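PDB 3TSA: NDP-rhamnosyltransferase from Saccharopolyspora spinosa, which is a glycosyltransferase of the GT-B fold, built from two Rossmann-like domains that face each other across a cleft. Local coordinates for residues Leu140-Trp143 and Gly144-Thr148; Gln318-Tyr321 and Ala322-Leu325; Ala362-Lys365 and Leu366-Ile370. One frame throughout, in Å; residues are numbered along the deposited sequence.

Contact 1. Residues Leu140-Trp143 and Gly144-Thr148; sequences LHRW and GVDPT
Arg142 and Asp146 form a salt bridge across the turn that leaves strand 138-141. NE of Arg142 donates to OD2 of Asp146 over 2.7 Å, with an N-H...O angle of 160°, and meets the anti lone pair of that oxygen. The arginine chain is extended from CG to NE and crosses the short aspartate at about a right angle; the planes are 62° apart, and a single N-H makes the direct bond, where a coplanar pair could have offered two. A water closes a ring beside it, accepting from NH2 of Arg142 at 3.0 Å and donating to OD2 of Asp146 at 2.6 Å. Beyond the segments, NH1 of Arg142 pairs with Asp180 and NH2 also bonds Pro192 O; arginine suits this buried place because its three nitrogens serve separate acceptors.

Such loops, at the C-terminal ends of the parallel strands of a Rossmann-like GT-B domain, face the interdomain cleft. Aspartate is short enough for one oxygen to hold the arginine and the other the turn: OD1 takes the N-H of Thr148 at 3.0 Å, an Asx turn, and also the Thr148 hydroxyl (OG1) at 2.7 Å.

The indole of Trp143 packs with one face over Gly144 N; CZ2 approaches Val145 O obliquely at 3.7 Å and Pro147 CD loosely at 4.5 Å, while NE1 bonds Asp317.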
loop_
_atom_site.group_PDB
_atom_site.type_symbol
_atom_site.label_atom_id
_atom_site.label_comp_id
_atom_site.label_asym_id
_atom_site.label_seq_id
_atom_site.Cartn_x
_atom_site.Cartn_y
_atom_site.Cartn_z
ATOM N N LEU A 140 -7.063 -10.549 17.311
ATOM C CA LEU A 140 -7.093 -9.168 17.771
ATOM C C LEU A 140 -5.724 -8.518 17.443
ATOM O O LEU A 140 -4.675 -9.174 17.463
ATOM C CB LEU A 140 -7.346 -9.063 19.320
ATOM C CG LEU A 140 -8.800 -9.244 19.760
ATOM C CD1 LEU A 140 -8.912 -8.731 21.233
ATOM C CD2 LEU A 140 -9.792 -8.541 18.812
ATOM N N HIS A 141 -5.750 -7.216 17.160
ATOM C CA HIS A 141 -4.506 -6.457 16.896
ATOM C C HIS A 141 -4.365 -5.227 17.793
ATOM O O HIS A 141 -5.179 -4.302 17.713
ATOM C CB HIS A 141 -4.505 -6.013 15.415
ATOM C CG HIS A 141 -3.167 -5.563 14.931
ATOM N ND1 HIS A 141 -2.697 -4.294 15.183
ATOM C CD2 HIS A 141 -2.184 -6.207 14.247
ATOM C CE1 HIS A 141 -1.481 -4.170 14.668
ATOM N NE2 HIS A 141 -1.137 -5.315 14.112
ATOM N N ARG A 142 -3.313 -5.188 18.607
ATOM C CA ARG A 142 -2.998 -4.009 19.384
ATOM C C ARG A 142 -2.312 -2.994 18.499
ATOM O O ARG A 142 -1.470 -3.346 17.662
ATOM C CB ARG A 142 -2.037 -4.386 20.512
ATOM C CG ARG A 142 -2.809 -5.139 21.577
ATOM C CD ARG A 142 -1.867 -5.710 22.647
ATOM N NE ARG A 142 -2.747 -6.251 23.742
ATOM C CZ ARG A 142 -2.374 -7.317 24.478
ATOM N NH1 ARG A 142 -1.133 -7.877 24.327
ATOM N NH2 ARG A 142 -3.246 -7.829 25.382
ATOM N N TRP A 143 -2.645 -1.722 18.720
ATOM C CA TRP A 143 -1.854 -0.669 18.028
ATOM C C TRP A 143 -0.586 -0.306 18.805
ATOM O O TRP A 143 0.361 0.303 18.254
ATOM C CB TRP A 143 -2.739 0.550 17.762
ATOM C CG TRP A 143 -3.112 1.183 19.081
ATOM C CD1 TRP A 143 -2.364 2.075 19.778
ATOM C CD2 TRP A 143 -4.193 0.820 19.907
ATOM N NE1 TRP A 143 -2.951 2.352 20.985
ATOM C CE2 TRP A 143 -4.084 1.599 21.099
ATOM C CE3 TRP A 143 -5.296 -0.033 19.745
ATOM C CZ2 TRP A 143 -5.000 1.523 22.131
ATOM C CZ3 TRP A 143 -6.225 -0.116 20.777
ATOM C CH2 TRP A 143 -6.066 0.670 21.974
ATOM N N GLY A 144 -0.540 -0.674 20.082
ATOM C CA GLY A 144 0.608 -0.306 20.909
ATOM C C GLY A 144 0.338 -0.657 22.384
ATOM O O GLY A 144 -0.035 -1.772 22.673
ATOM N N VAL A 145 0.553 0.305 23.283
ATOM C CA VAL A 145 0.232 0.093 24.715
ATOM C C VAL A 145 -1.286 -0.121 24.818
ATOM O O VAL A 145 -2.073 0.572 24.127
ATOM C CB VAL A 145 0.695 1.291 25.562
ATOM C CG1 VAL A 145 0.239 1.113 27.011
ATOM C CG2 VAL A 145 2.222 1.383 25.515
ATOM N N ASP A 146 -1.679 -1.145 25.558
ATOM C CA ASP A 146 -3.119 -1.589 25.569
ATOM C C ASP A 146 -3.590 -1.455 27.010
ATOM O O ASP A 146 -3.292 -2.320 27.828
ATOM C CB ASP A 146 -3.185 -3.069 25.104
ATOM C CG ASP A 146 -4.629 -3.630 25.125
ATOM O OD1 ASP A 146 -5.580 -2.914 25.568
ATOM O OD2 ASP A 146 -4.815 -4.760 24.671
ATOM N N PRO A 147 -4.362 -0.364 27.345
ATOM C CA PRO A 147 -4.867 -0.191 28.717
ATOM C C PRO A 147 -6.312 -0.639 28.846
ATOM O O PRO A 147 -7.049 -0.101 29.669
ATOM C CB PRO A 147 -4.797 1.329 28.932
ATOM C CG PRO A 147 -4.481 1.925 27.669
ATOM C CD PRO A 147 -4.503 0.863 26.548
ATOM N N THR A 148 -6.714 -1.611 28.029
ATOM C CA THR A 148 -8.143 -1.998 28.029
ATOM C C THR A 148 -8.570 -2.983 29.062
ATOM O O THR A 148 -9.766 -3.147 29.252
ATOM C CB THR A 148 -8.655 -2.430 26.616
ATOM O OG1 THR A 148 -8.051 -3.663 26.204
ATOM C CG2 THR A 148 -8.482 -1.293 25.630
HETATM O O HOH W 1 -6.108 -7.043 25.029
#

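Contact 2. Residues Gln318-Tyr321 and Ala322-Leu325; sequences QFDY and ARNL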
loop_
_atom_site.group_PDB
_atom_site.type_symbol
_atom_site.label_atom_id
_atom_site.label_comp_id
_atom_site.label_asym_id
_atom_site.label_seq_id
_atom_site.Cartn_x
_atom_site.Cartn_y
_atom_site.Cartn_z
ATOM N N GLN A 318 -1.836 7.124 26.108
ATOM C CA GLN A 318 -0.617 7.975 25.999
ATOM C C GLN A 318 0.145 8.174 27.304
ATOM O O GLN A 318 1.385 8.262 27.288
ATOM C CB GLN A 318 -0.899 9.357 25.347
ATOM C CG GLN A 318 -1.388 9.144 23.886
ATOM C CD GLN A 318 -1.929 10.373 23.288
ATOM O OE1 GLN A 318 -2.231 11.334 24.010
ATOM N NE2 GLN A 318 -2.089 10.360 21.940
ATOM N N PHE A 319 -0.567 8.252 28.435
ATOM C CA PHE A 319 0.074 8.341 29.763
ATOM C C PHE A 319 0.892 7.162 30.121
ATOM O O PHE A 319 1.967 7.318 30.636
ATOM C CB PHE A 319 -1.039 8.599 30.854
ATOM C CG PHE A 319 -1.748 9.903 30.555
ATOM C CD1 PHE A 319 -1.141 11.100 30.969
ATOM C CD2 PHE A 319 -2.936 9.915 29.801
ATOM C CE1 PHE A 319 -1.750 12.388 30.607
ATOM C CE2 PHE A 319 -3.541 11.181 29.442
ATOM C CZ PHE A 319 -2.913 12.379 29.801
ATOM N N ASP A 320 0.350 5.949 29.882
ATOM C CA ASP A 320 1.105 4.715 30.077
ATOM C C ASP A 320 2.346 4.671 29.225
ATOM O O ASP A 320 3.431 4.429 29.770
ATOM C CB ASP A 320 0.174 3.525 29.765
ATOM C CG ASP A 320 -0.885 3.376 30.855
ATOM O OD1 ASP A 320 -0.492 2.850 31.931
ATOM O OD2 ASP A 320 -2.022 3.774 30.652
ATOM N N TYR A 321 2.218 4.943 27.915
ATOM C CA TYR A 321 3.424 4.909 27.086
ATOM C C TYR A 321 4.427 5.937 27.594
ATOM O O TYR A 321 5.599 5.645 27.724
ATOM C CB TYR A 321 3.106 5.275 25.650
ATOM C CG TYR A 321 4.309 5.334 24.823
ATOM C CD1 TYR A 321 4.899 4.163 24.370
ATOM C CD2 TYR A 321 4.866 6.565 24.463
ATOM C CE1 TYR A 321 6.102 4.207 23.574
ATOM C CE2 TYR A 321 6.038 6.648 23.683
ATOM C CZ TYR A 321 6.634 5.461 23.257
ATOM O OH TYR A 321 7.752 5.463 22.463
ATOM N N ALA A 322 3.961 7.148 27.888
ATOM C CA ALA A 322 4.893 8.194 28.315
ATOM C C ALA A 322 5.675 7.818 29.610
ATOM O O ALA A 322 6.892 8.029 29.664
ATOM C CB ALA A 322 4.168 9.566 28.488
ATOM N N ARG A 323 4.959 7.326 30.627
ATOM C CA ARG A 323 5.535 6.923 31.874
ATOM C C ARG A 323 6.523 5.752 31.657
ATOM O O ARG A 323 7.635 5.749 32.259
ATOM C CB ARG A 323 4.455 6.506 32.911
ATOM C CG ARG A 323 3.689 7.656 33.530
ATOM C CD ARG A 323 2.883 7.104 34.746
ATOM N NE ARG A 323 1.920 6.020 34.380
ATOM C CZ ARG A 323 0.612 6.274 34.271
ATOM N NH1 ARG A 323 0.194 7.516 34.405
ATOM N NH2 ARG A 323 -0.229 5.314 33.982
ATOM N N ASN A 324 6.149 4.859 30.768
ATOM C CA ASN A 324 6.970 3.658 30.687
ATOM C C ASN A 324 8.196 3.937 29.860
ATOM O O ASN A 324 9.299 3.460 30.191
ATOM C CB ASN A 324 6.158 2.508 30.090
ATOM C CG ASN A 324 4.982 2.073 31.042
ATOM O OD1 ASN A 324 4.836 2.551 32.207
ATOM N ND2 ASN A 324 4.094 1.267 30.470
ATOM N N LEU A 325 8.052 4.783 28.844
ATOM C CA LEU A 325 9.215 5.233 28.069
ATOM C C LEU A 325 10.246 5.965 28.962
ATOM O O LEU A 325 11.443 5.741 28.887
ATOM C CB LEU A 325 8.744 6.211 26.988
ATOM C CG LEU A 325 9.950 6.606 26.080
ATOM C CD1 LEU A 325 10.251 5.530 25.120
ATOM C CD2 LEU A 325 9.751 7.837 25.290
HETATM O O HOH W 2 1.443 1.016 31.930
#
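Residues Gln318-Leu325 form successive turns of an alpha helix, each N-H of Ala322 to Leu325 bonding to the carbonyl oxygen four residues earlier, from Ala322 N to Gln318 O at 2.9 Å through to Leu325 N to Tyr321 O at 2.8 Å. The helix is the crossover of a beta-alpha-beta unit, running between strands 309-311 and 331-333 of the C-terminal Rossmann-like domain.

Tyr321, Ala322 and Leu325 line the buried side. Tyr321 and Leu325 lie side by side and point the same way: CB of Leu325 sits over one face of the ring, toward its rim, and CD1 reaches the phenol OH of Tyr321 at 3.6 Å. Both side chains have CG anti to the backbone N, which carries them down the same flank. Tyrosine suits this place because its ring packs against helix 296-304 while the buried hydroxyl shares hydrogen bonds with Gln309 NE2 and Thr303 OG1. Ala322, small enough to let the helix lie close, touches Val311 of the sheet.

The more exposed side is charged. Arg323 bends at chi3 (-59°), bringing one face of its guanidinium over Phe319 O, and NH2 makes a salt bridge to OD1 of Asp320 at 3.2 Å, its hydrogen bond weak and bent; NH2 also donates to Gly77 O. The planes of carboxylate and guanidinium are 80° apart. Asn324, whose ND2 bonds Leu186 O, is linked to Asp320 by a water that accepts from ND2 at 3.0 Å and donates to Asp320 OD1 at 2.7 Å.

Contact 3. Residues Ala362-Lys365 and Leu366-Ile370; sequences AAIK and LSDEI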
loop_
_atom_site.group_PDB
_atom_site.type_symbol
_atom_site.label_atom_id
_atom_site.label_comp_id
_atom_site.label_asym_id
_atom_site.label_seq_id
_atom_site.Cartn_x
_atom_site.Cartn_y
_atom_site.Cartn_z
ATOM N N ALA A 362 19.305 4.241 25.724
ATOM C CA ALA A 362 18.091 3.588 26.240
ATOM C C ALA A 362 17.069 3.376 25.154
ATOM O O ALA A 362 16.408 2.344 25.132
ATOM C CB ALA A 362 17.477 4.469 27.390
ATOM N N ALA A 363 16.913 4.350 24.232
ATOM C CA ALA A 363 15.969 4.131 23.136
ATOM C C ALA A 363 16.448 2.975 22.206
ATOM O O ALA A 363 15.611 2.243 21.675
ATOM C CB ALA A 363 15.771 5.378 22.310
ATOM N N ILE A 364 17.773 2.837 22.010
ATOM C CA ILE A 364 18.295 1.724 21.216
ATOM C C ILE A 364 17.992 0.362 21.904
ATOM O O ILE A 364 17.682 -0.643 21.227
ATOM C CB ILE A 364 19.773 1.920 20.921
ATOM C CG1 ILE A 364 19.971 3.101 19.916
ATOM C CG2 ILE A 364 20.394 0.567 20.348
ATOM C CD1 ILE A 364 19.587 2.820 18.490
ATOM N N LYS A 365 18.079 0.313 23.227
ATOM C CA LYS A 365 17.622 -0.935 23.924
ATOM C C LYS A 365 16.183 -1.330 23.577
ATOM O O LYS A 365 15.841 -2.496 23.298
ATOM C CB LYS A 365 17.865 -0.848 25.474
ATOM C CG LYS A 365 19.365 -0.806 25.789
ATOM C CD LYS A 365 20.016 -2.154 25.503
ATOM C CE LYS A 365 21.459 -2.136 25.849
ATOM N NZ LYS A 365 21.804 -3.533 25.950
ATOM N N LEU A 366 15.292 -0.333 23.550
ATOM C CA LEU A 366 13.918 -0.587 23.187
ATOM C C LEU A 366 13.829 -1.011 21.701
ATOM O O LEU A 366 13.022 -1.879 21.345
ATOM C CB LEU A 366 13.059 0.679 23.422
ATOM C CG LEU A 366 12.934 1.061 24.919
ATOM C CD1 LEU A 366 12.254 2.469 25.033
ATOM C CD2 LEU A 366 12.034 0.153 25.685
ATOM N N SER A 367 14.653 -0.376 20.865
ATOM C CA SER A 367 14.619 -0.653 19.433
ATOM C C SER A 367 15.005 -2.168 19.265
ATOM O O SER A 367 14.495 -2.947 18.448
ATOM C CB SER A 367 15.631 0.198 18.743
ATOM O OG SER A 367 15.535 -0.241 17.423
ATOM N N ASP A 368 15.918 -2.610 20.094
ATOM C CA ASP A 368 16.320 -4.050 20.067
ATOM C C ASP A 368 15.194 -5.027 20.469
ATOM O O ASP A 368 15.186 -6.179 19.938
ATOM C CB ASP A 368 17.546 -4.302 20.958
ATOM C CG ASP A 368 18.826 -3.613 20.480
ATOM O OD1 ASP A 368 18.935 -3.090 19.350
ATOM O OD2 ASP A 368 19.813 -3.642 21.229
ATOM N N GLU A 369 14.291 -4.619 21.356
ATOM C CA GLU A 369 13.114 -5.427 21.667
ATOM C C GLU A 369 12.224 -5.547 20.432
ATOM O O GLU A 369 11.694 -6.618 20.158
ATOM C CB GLU A 369 12.314 -4.801 22.808
ATOM C CG GLU A 369 13.008 -4.895 24.150
ATOM C CD GLU A 369 12.039 -4.405 25.227
ATOM O OE1 GLU A 369 11.020 -5.068 25.464
ATOM O OE2 GLU A 369 12.324 -3.333 25.781
ATOM N N ILE A 370 12.083 -4.452 19.685
ATOM C CA ILE A 370 11.314 -4.455 18.457
ATOM C C ILE A 370 11.942 -5.390 17.419
ATOM O O ILE A 370 11.243 -6.254 16.857
ATOM C CB ILE A 370 11.152 -3.034 17.875
ATOM C CG1 ILE A 370 10.289 -2.186 18.839
ATOM C CG2 ILE A 370 10.443 -3.087 16.531
ATOM C CD1 ILE A 370 10.209 -0.670 18.436
#
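Ile364 sets CG2 anti to its backbone N, while Asp368 turns CG beside its own N (chi1 -65°), and the two side chains cross obliquely with CG2 of Ile364 4.1 Å from OD1 of Asp368. They meet one turn apart on the exposed side of an alpha helix, whose backbone bonds include Asp368 N to Ile364 O at 2.9 Å and a weak one from Leu366 N to Ala362 O at 3.3 Å. Lys365 bends at chi2 (-70°), and its NZ stays 5.1 Å from OD2 of Asp368: any attraction between these opposite charges acts at a distance, without a salt bridge. Lys365 and Asp368 suit this exposed face, where their charged ends can meet solvent.

The buried face is different. Ser367 is buried, and its short side chain, with OG anti to the backbone N, lets that oxygen bond Arg304 O. Leu366 and Ile370 are apolar and both touch Thr303. At the margin of this face the partly exposed Glu369 reaches Ser185 with OE2, linking the helix to a loop from the N-terminal half of the chain. Helix 358-371 is thereby laid against helix 296-304, with Leu366 also touching the loop residue Ala330 just ahead of strand 331-333.

In the fold
Contact 1 is wholly buried, contact 2 mostly so, whereas contact 3, whose centre is about 18 Å from that of the chain, lies partly at the surface. Contact 1 belongs to the N-terminal half of the protein, the other two to the C-terminal half, yet contacts 1 and 2 touch: Val145 CG1 packs on Asp320 CB at 3.7 Å, joining the two halves. Contacts 2 and 3 meet through Leu325 CD1 and Leu366 CD1, also 3.7 Å apart, and both helices lean on helix 296-304. The chemistry follows position: a firm salt bridge within the buried loop, one with a weak hydrogen bond on the charged flank of the crossover helix, and opposite charges that do not touch on the outer helix.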